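Local structure of membrane lipoprotein TpN32 (Treponema pallidum, 1XS5) at residues G101-I106 against Q164-V169; V153-L158 against V169-Y174. The protein probably serves as the substrate-binding lipoprotein of a methionine uptake system, holding L-methionine in the cleft between its two lobes. All blocks are in the same frame, centred on the assembly; numbering follows the deposited sequence.

How the interactions relate
Of the four segments, 101-106 is met first along the chain; 57 residues separate it from its partner 164-169. Interaction 1 closes this long loop, which takes in helix 110-122, the two-stranded sheet 127-128/141-143, strand 149-153 and helix 158-161. Interaction 2 starts within that loop, at 153-158, and ends just beyond it, at 169-174, so the two closures cross. Val-169 belongs to both, and a probable hydrogen bond from Val-153 N to Ile-106 O (2.8 Å) joins them directly. Interaction 1 pairs two neighbouring strands of the sheet; interaction 2 ties the far end of one of them, and the turn after strand 149-153, to the methionine pocket.

Interaction 1 of 2, residues G101-I106 against Q164-V169; sequences GAVIAI and QVDGAV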
ATOM      1  N   GLY A 101       1.335  28.000  -4.099  1.00 30.79           N
ATOM      2  CA  GLY A 101       0.028  27.715  -4.641  1.00 32.83           C
ATOM      3  C   GLY A 101      -0.091  26.396  -5.405  1.00 35.63           C
ATOM      4  O   GLY A 101      -1.196  26.033  -5.764  1.00 32.82           O
ATOM      5  N   ALA A 102       1.011  25.685  -5.663  1.00 33.44           N
ATOM      6  CA  ALA A 102       0.938  24.399  -6.397  1.00 27.30           C
ATOM      7  C   ALA A 102      -0.108  23.454  -5.799  1.00 23.89           C
ATOM      8  O   ALA A 102      -0.277  23.409  -4.568  1.00 26.87           O
ATOM      9  CB  ALA A 102       2.310  23.715  -6.391  1.00 29.29           C
ATOM     10  N   VAL A 103      -0.808  22.682  -6.648  1.00 18.96           N
ATOM     11  CA  VAL A 103      -1.835  21.748  -6.126  1.00 18.12           C
ATOM     12  C   VAL A 103      -1.272  20.315  -6.025  1.00 19.27           C
ATOM     13  O   VAL A 103      -0.827  19.753  -7.029  1.00 19.24           O
ATOM     14  CB  VAL A 103      -3.114  21.685  -7.053  1.00 23.29           C
ATOM     15  CG1 VAL A 103      -4.079  20.590  -6.551  1.00 17.84           C
ATOM     16  CG2 VAL A 103      -3.833  23.035  -7.075  1.00 22.62           C
ATOM     17  N   ILE A 104      -1.254  19.741  -4.831  1.00 19.49           N
ATOM     18  CA  ILE A 104      -0.725  18.376  -4.658  1.00 13.13           C
ATOM     19  C   ILE A 104      -1.844  17.459  -4.139  1.00 14.24           C
ATOM     20  O   ILE A 104      -2.432  17.707  -3.084  1.00 17.85           O
ATOM     21  CB  ILE A 104       0.482  18.372  -3.670  1.00 17.47           C
ATOM     22  CG1 ILE A 104       1.619  19.236  -4.236  1.00 18.93           C
ATOM     23  CG2 ILE A 104       0.980  16.950  -3.447  1.00 13.48           C
ATOM     24  CD1 ILE A 104       2.941  19.173  -3.411  1.00 19.80           C
ATOM     25  N   ALA A 105      -2.136  16.395  -4.885  1.00 13.90           N
ATOM     26  CA  ALA A 105      -3.176  15.448  -4.516  1.00 12.11           C
ATOM     27  C   ALA A 105      -2.567  14.336  -3.677  1.00 11.37           C
ATOM     28  O   ALA A 105      -1.487  13.839  -4.003  1.00 13.22           O
ATOM     29  CB  ALA A 105      -3.785  14.843  -5.784  1.00 15.98           C
ATOM     30  N   ILE A 106      -3.279  13.911  -2.641  1.00 10.89           N
ATOM     31  CA  ILE A 106      -2.818  12.841  -1.777  1.00 10.82           C
ATOM     32  C   ILE A 106      -3.945  11.850  -1.474  1.00 11.28           C
ATOM     33  O   ILE A 106      -5.134  12.159  -1.679  1.00 16.72           O
ATOM     34  CB  ILE A 106      -2.283  13.428  -0.441  1.00 13.26           C
ATOM     35  CG1 ILE A 106      -3.394  14.173   0.293  1.00 13.68           C
ATOM     36  CG2 ILE A 106      -1.148  14.436  -0.707  1.00 15.25           C
ATOM     37  CD1 ILE A 106      -2.855  14.864   1.573  1.00 12.97           C
ATOM     38  N   GLN A 164      -3.799  16.612 -14.236  1.00 18.57           N
ATOM     39  CA  GLN A 164      -4.535  17.832 -13.971  1.00 19.24           C
ATOM     40  C   GLN A 164      -4.117  18.565 -12.680  1.00 24.96           C
ATOM     41  O   GLN A 164      -4.738  19.555 -12.293  1.00 25.21           O
ATOM     42  CB  GLN A 164      -6.032  17.528 -13.931  1.00 23.53           C
ATOM     43  CG  GLN A 164      -6.657  17.235 -15.316  1.00 25.38           C
ATOM     44  CD  GLN A 164      -6.400  15.823 -15.814  1.00 31.19           C
ATOM     45  OE1 GLN A 164      -6.693  14.854 -15.134  1.00 36.11           O
ATOM     46  NE2 GLN A 164      -5.848  15.707 -17.014  1.00 35.37           N
ATOM     47  N   VAL A 165      -3.105  18.054 -11.984  1.00 22.58           N
ATOM     48  CA  VAL A 165      -2.614  18.707 -10.764  1.00 17.33           C
ATOM     49  C   VAL A 165      -1.102  18.921 -10.921  1.00 21.22           C
ATOM     50  O   VAL A 165      -0.491  18.382 -11.812  1.00 16.71           O
ATOM     51  CB  VAL A 165      -2.876  17.852  -9.486  1.00 18.49           C
ATOM     52  CG1 VAL A 165      -4.398  17.710  -9.252  1.00 16.39           C
ATOM     53  CG2 VAL A 165      -2.253  16.448  -9.653  1.00 15.66           C
ATOM     54  N   ASP A 166      -0.507  19.714 -10.045  1.00 20.21           N
ATOM     55  CA  ASP A 166       0.931  19.971 -10.131  1.00 23.50           C
ATOM     56  C   ASP A 166       1.762  18.773  -9.662  1.00 19.26           C
ATOM     57  O   ASP A 166       2.866  18.546 -10.164  1.00 19.92           O
ATOM     58  CB  ASP A 166       1.265  21.220  -9.295  1.00 22.59           C
ATOM     59  CG  ASP A 166       0.585  22.476  -9.860  1.00 29.62           C
ATOM     60  OD1 ASP A 166       0.850  22.771 -11.047  1.00 27.44           O
ATOM     61  OD2 ASP A 166      -0.195  23.136  -9.130  1.00 31.89           O
ATOM     62  N   GLY A 167       1.247  18.041  -8.679  1.00 13.26           N
ATOM     63  CA  GLY A 167       1.947  16.838  -8.226  1.00 14.84           C
ATOM     64  C   GLY A 167       0.970  15.908  -7.513  1.00 15.09           C
ATOM     65  O   GLY A 167      -0.172  16.291  -7.234  1.00 16.21           O
ATOM     66  N   ALA A 168       1.407  14.685  -7.205  1.00 14.62           N
ATOM     67  CA  ALA A 168       0.564  13.751  -6.491  1.00 13.66           C
ATOM     68  C   ALA A 168       1.438  12.748  -5.760  1.00 13.29           C
ATOM     69  O   ALA A 168       2.489  12.320  -6.304  1.00 15.07           O
ATOM     70  CB  ALA A 168      -0.336  12.994  -7.463  1.00 12.13           C
ATOM     71  N   VAL A 169       1.028  12.410  -4.540  1.00 11.92           N
ATOM     72  CA  VAL A 169       1.739  11.391  -3.720  1.00 10.26           C
ATOM     73  C   VAL A 169       0.926  10.128  -4.006  1.00 13.02           C
ATOM     74  O   VAL A 169      -0.218  10.008  -3.552  1.00 13.57           O
ATOM     75  CB  VAL A 169       1.683  11.773  -2.243  1.00  8.08           C
ATOM     76  CG1 VAL A 169       2.327  10.694  -1.395  1.00 10.23           C
ATOM     77  CG2 VAL A 169       2.456  13.133  -2.049  1.00 12.23           C
TER
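From CB to OD2 the side chain of Asp-166 lies against Ala-102 and Val-103. Its CB sits 3.4 Å from Val-103 O, and CG, turned beside its own backbone N (chi1 -64°), comes 3.5 Å from Val-103 N. At the tip, OD2 accepts a nearly straight hydrogen bond from Val-103 N (2.6 Å, 167°) on its anti lone pair, while also lying 3.2 Å from Ala-102 CA. Beyond this point backbone pairs with backbone in parallel register, Ile-104 beside Gly-167 and Ala-105 beside Ala-168. Val-103 O receives Gly-167 N, Gly-167 O receives Ala-105 N, and Ala-105 O takes Val-169 N at 2.9 Å. Side chains fill in on both faces. On one, Val-165 runs perpendicular to Val-103, CG1 to CG1 at 4.0 Å. On the same face Ala-105 CB lies 4.3 Å from Ala-168 CB. On the other, Ile-106 and Val-169 extend alongside each other against helix 110-122, their CG2 methyls 4.1 Å apart. The two strands, with 149-153 on the far side of 103-107, make up the parallel part of the mixed sheet in one lobe of the protein. Where the strand pairing begins, a carboxylate oxygen thus does the work of a backbone carbonyl, and Val-103 N would probably help to keep that group ionised.

Interaction 2 of 2, residues V153-L158 against V169-Y174; sequences VESALL and VINGNY. With MET (methionine), chain B.
The backbones approach at two places, a 3-10 turn at 155-157 facing the start of helix 172-177 (Ala-156 CA to Tyr-174 CA 6.4 Å) and Leu-158 facing Ile-170. Hydrogen bonds from Leu-157 N to Glu-154 O and from Leu-158 N to Ser-155 O hold the turn. It presents Ala-156 to the ring of Tyr-174: Ala-156 CA stands 3.6 Å from the ring centroid in a CH-pi contact over the face, and Ala-156 CB slides outward to lie 3.6 Å from Tyr-174 CZ. The opposite face is taken by the amide of Asn-173, whose ND2 stands 3.3 Å from the plane of the Tyr-174 ring, centred on it, and is itself hydrogen-bonded to Ser-11 OG. The ring is sandwiched between the turn and a neighbour on its own helix, which would restrict its rotation. In this periplasmic-binding-protein fold, with two lobes and the ligand between them, the segment that leaves strand 167-170 and enters the helix borders the cleft, and Asn-171 occupies the N-cap position. Its side chain is spent on the ligand instead of the helix: ND2 donates to O of the bound methionine at 2.9 Å, almost straight (171°). Chi1 (-57°) sets CG beside the backbone N, and chi2 (76°) turns the amide so that Asn-171 ND2 faces the ligand and OD1 the turn, 3.4 Å from Ser-155 OG. Glu-83, Arg-115 and Asn-198 also hydrogen-bond the methionine. Farther from the cleft, Leu-158 CB packs on Ile-170 CG1 at 4.0 Å, while Val-169 O, buried beside the Leu-158 side chain, has no polar partner in the model.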
ATOM      1  N   VAL A 153      -7.813  12.648  -2.398  1.00 12.62           N
ATOM      2  CA  VAL A 153      -8.426  11.948  -3.528  1.00 18.64           C
ATOM      3  C   VAL A 153      -8.410  10.454  -3.276  1.00 21.67           C
ATOM      4  O   VAL A 153      -7.464   9.975  -2.648  1.00 16.18           O
ATOM      5  CB  VAL A 153      -7.609  12.232  -4.826  1.00 18.47           C
ATOM      6  CG1 VAL A 153      -8.195  11.481  -6.017  1.00 24.59           C
ATOM      7  CG2 VAL A 153      -7.588  13.701  -5.111  1.00 17.49           C
ATOM      8  N   GLU A 154      -9.437   9.709  -3.724  1.00 15.83           N
ATOM      9  CA  GLU A 154      -9.403   8.253  -3.540  1.00 22.31           C
ATOM     10  C   GLU A 154      -8.117   7.722  -4.172  1.00 17.35           C
ATOM     11  O   GLU A 154      -7.830   8.026  -5.319  1.00 14.11           O
ATOM     12  CB  GLU A 154     -10.569   7.556  -4.242  1.00 26.11           C
ATOM     13  CG  GLU A 154     -11.910   7.918  -3.696  1.00 45.71           C
ATOM     14  CD  GLU A 154     -12.943   6.861  -4.023  1.00 53.94           C
ATOM     15  OE1 GLU A 154     -12.947   6.372  -5.179  1.00 57.51           O
ATOM     16  OE2 GLU A 154     -13.745   6.520  -3.125  1.00 60.28           O
ATOM     17  N   SER A 155      -7.367   6.906  -3.437  1.00 17.67           N
ATOM     18  CA  SER A 155      -6.081   6.418  -3.962  1.00 17.55           C
ATOM     19  C   SER A 155      -6.077   5.893  -5.385  1.00 20.38           C
ATOM     20  O   SER A 155      -5.204   6.220  -6.186  1.00 16.49           O
ATOM     21  CB  SER A 155      -5.529   5.334  -3.044  1.00 18.98           C
ATOM     22  OG  SER A 155      -5.222   5.953  -1.822  1.00 32.93           O
ATOM     23  N   ALA A 156      -7.042   5.050  -5.698  1.00 16.62           N
ATOM     24  CA  ALA A 156      -7.099   4.487  -7.044  1.00 19.00           C
ATOM     25  C   ALA A 156      -7.267   5.535  -8.163  1.00 15.42           C
ATOM     26  O   ALA A 156      -6.946   5.267  -9.333  1.00 16.99           O
ATOM     27  CB  ALA A 156      -8.259   3.470  -7.103  1.00 20.28           C
ATOM     28  N   LEU A 157      -7.743   6.728  -7.826  1.00 12.88           N
ATOM     29  CA  LEU A 157      -7.976   7.765  -8.819  1.00 14.57           C
ATOM     30  C   LEU A 157      -6.854   8.777  -8.933  1.00 16.35           C
ATOM     31  O   LEU A 157      -6.921   9.687  -9.735  1.00 16.86           O
ATOM     32  CB  LEU A 157      -9.269   8.543  -8.472  1.00 16.30           C
ATOM     33  CG  LEU A 157     -10.535   7.684  -8.322  1.00 19.58           C
ATOM     34  CD1 LEU A 157     -11.783   8.556  -8.027  1.00 23.97           C
ATOM     35  CD2 LEU A 157     -10.727   6.927  -9.631  1.00 25.83           C
ATOM     36  N   LEU A 158      -5.828   8.615  -8.116  0.63 16.29           N
ATOM     37  CA  LEU A 158      -4.727   9.561  -8.119  0.63 11.13           C
ATOM     38  C   LEU A 158      -4.055   9.619  -9.483  0.63 12.52           C
ATOM     39  O   LEU A 158      -3.772  10.731  -9.970  0.63 11.23           O
ATOM     40  CB  LEU A 158      -3.776   9.207  -6.963  0.63  3.19           C
ATOM     41  CG  LEU A 158      -4.286   9.683  -5.578  0.63  5.97           C
ATOM     42  CD1 LEU A 158      -3.551   8.947  -4.454  0.63  9.21           C
ATOM     43  CD2 LEU A 158      -3.989  11.187  -5.464  0.63  8.19           C
ATOM     44  N   VAL A 169       1.028  12.410  -4.540  1.00 11.92           N
ATOM     45  CA  VAL A 169       1.739  11.391  -3.720  1.00 10.26           C
ATOM     46  C   VAL A 169       0.926  10.128  -4.006  1.00 13.02           C
ATOM     47  O   VAL A 169      -0.218  10.008  -3.552  1.00 13.57           O
ATOM     48  CB  VAL A 169       1.683  11.773  -2.243  1.00  8.08           C
ATOM     49  CG1 VAL A 169       2.327  10.694  -1.395  1.00 10.23           C
ATOM     50  CG2 VAL A 169       2.456  13.133  -2.049  1.00 12.23           C
ATOM     51  N   ILE A 170       1.533   9.177  -4.738  1.00 11.43           N
ATOM     52  CA  ILE A 170       0.807   7.994  -5.201  1.00 11.56           C
ATOM     53  C   ILE A 170       1.323   6.683  -4.649  1.00 12.02           C
ATOM     54  O   ILE A 170       2.529   6.441  -4.695  1.00 11.51           O
ATOM     55  CB  ILE A 170       0.808   7.947  -6.777  1.00  7.75           C
ATOM     56  CG1 ILE A 170       0.257   9.274  -7.326  1.00 12.04           C
ATOM     57  CG2 ILE A 170      -0.178   6.831  -7.310  1.00  8.87           C
ATOM     58  CD1 ILE A 170       0.361   9.439  -8.843  1.00 13.12           C
ATOM     59  N   ASN A 171       0.426   5.857  -4.088  1.00  7.55           N
ATOM     60  CA  ASN A 171       0.859   4.543  -3.572  1.00 11.14           C
ATOM     61  C   ASN A 171       1.604   3.781  -4.686  1.00 12.67           C
ATOM     62  O   ASN A 171       1.181   3.814  -5.859  1.00 13.03           O
ATOM     63  CB  ASN A 171      -0.306   3.634  -3.194  1.00 11.30           C
ATOM     64  CG  ASN A 171      -1.231   4.272  -2.168  1.00 21.00           C
ATOM     65  OD1 ASN A 171      -2.015   5.150  -2.510  1.00 20.27           O
ATOM     66  ND2 ASN A 171      -1.116   3.847  -0.918  1.00 12.72           N
ATOM     67  N   GLY A 172       2.602   3.009  -4.288  1.00  8.20           N
ATOM     68  CA  GLY A 172       3.382   2.270  -5.271  1.00 15.87           C
ATOM     69  C   GLY A 172       2.554   1.382  -6.188  1.00 13.76           C
ATOM     70  O   GLY A 172       2.782   1.387  -7.394  1.00 15.79           O
ATOM     71  N   ASN A 173       1.578   0.644  -5.654  1.00 11.77           N
ATOM     72  CA  ASN A 173       0.828  -0.233  -6.552  1.00 10.70           C
ATOM     73  C   ASN A 173       0.151   0.551  -7.671  1.00 11.74           C
ATOM     74  O   ASN A 173       0.236   0.194  -8.885  1.00 14.03           O
ATOM     75  CB  ASN A 173      -0.211  -1.085  -5.760  1.00 11.44           C
ATOM     76  CG  ASN A 173      -1.340  -0.259  -5.177  1.00 16.18           C
ATOM     77  OD1 ASN A 173      -1.131   0.602  -4.317  1.00 13.77           O
ATOM     78  ND2 ASN A 173      -2.560  -0.527  -5.646  1.00 13.76           N
ATOM     79  N   TYR A 174      -0.488   1.658  -7.318  1.00 11.02           N
ATOM     80  CA  TYR A 174      -1.181   2.438  -8.347  1.00  9.82           C
ATOM     81  C   TYR A 174      -0.243   3.188  -9.268  1.00 13.22           C
ATOM     82  O   TYR A 174      -0.561   3.396 -10.461  1.00 12.01           O
ATOM     83  CB  TYR A 174      -2.166   3.428  -7.695  1.00 13.14           C
ATOM     84  CG  TYR A 174      -3.337   2.706  -7.100  1.00 13.37           C
ATOM     85  CD1 TYR A 174      -4.084   1.832  -7.878  1.00 18.71           C
ATOM     86  CD2 TYR A 174      -3.722   2.908  -5.776  1.00 19.05           C
ATOM     87  CE1 TYR A 174      -5.198   1.182  -7.368  1.00 22.09           C
ATOM     88  CE2 TYR A 174      -4.841   2.245  -5.240  1.00 20.83           C
ATOM     89  CZ  TYR A 174      -5.568   1.391  -6.045  1.00 24.47           C
ATOM     90  OH  TYR A 174      -6.682   0.718  -5.578  1.00 26.69           O
TER
HETATM   91  N   MET B 301       0.132  -1.266  -1.577  1.00 16.99           N
HETATM   92  CA  MET B 301      -0.249  -0.067  -0.744  1.00 15.58           C
HETATM   93  C   MET B 301       0.966   0.716  -0.199  1.00 19.64           C
HETATM   94  O   MET B 301       0.979   1.967  -0.303  1.00 18.90           O
HETATM   95  CB  MET B 301      -1.121  -0.504   0.453  1.00 16.82           C
HETATM   96  CG  MET B 301      -1.768   0.678   1.144  1.00 13.47           C
HETATM   97  SD  MET B 301      -2.771   0.245   2.583  1.00 12.43           S
HETATM   98  CE  MET B 301      -4.290  -0.317   1.705  1.00 10.58           C
HETATM   99  OXT MET B 301       1.891   0.063   0.332  1.00 20.90           O
HETATM  100  O   HOH W   1      -4.085   4.615  -0.132  1.00 13.89           O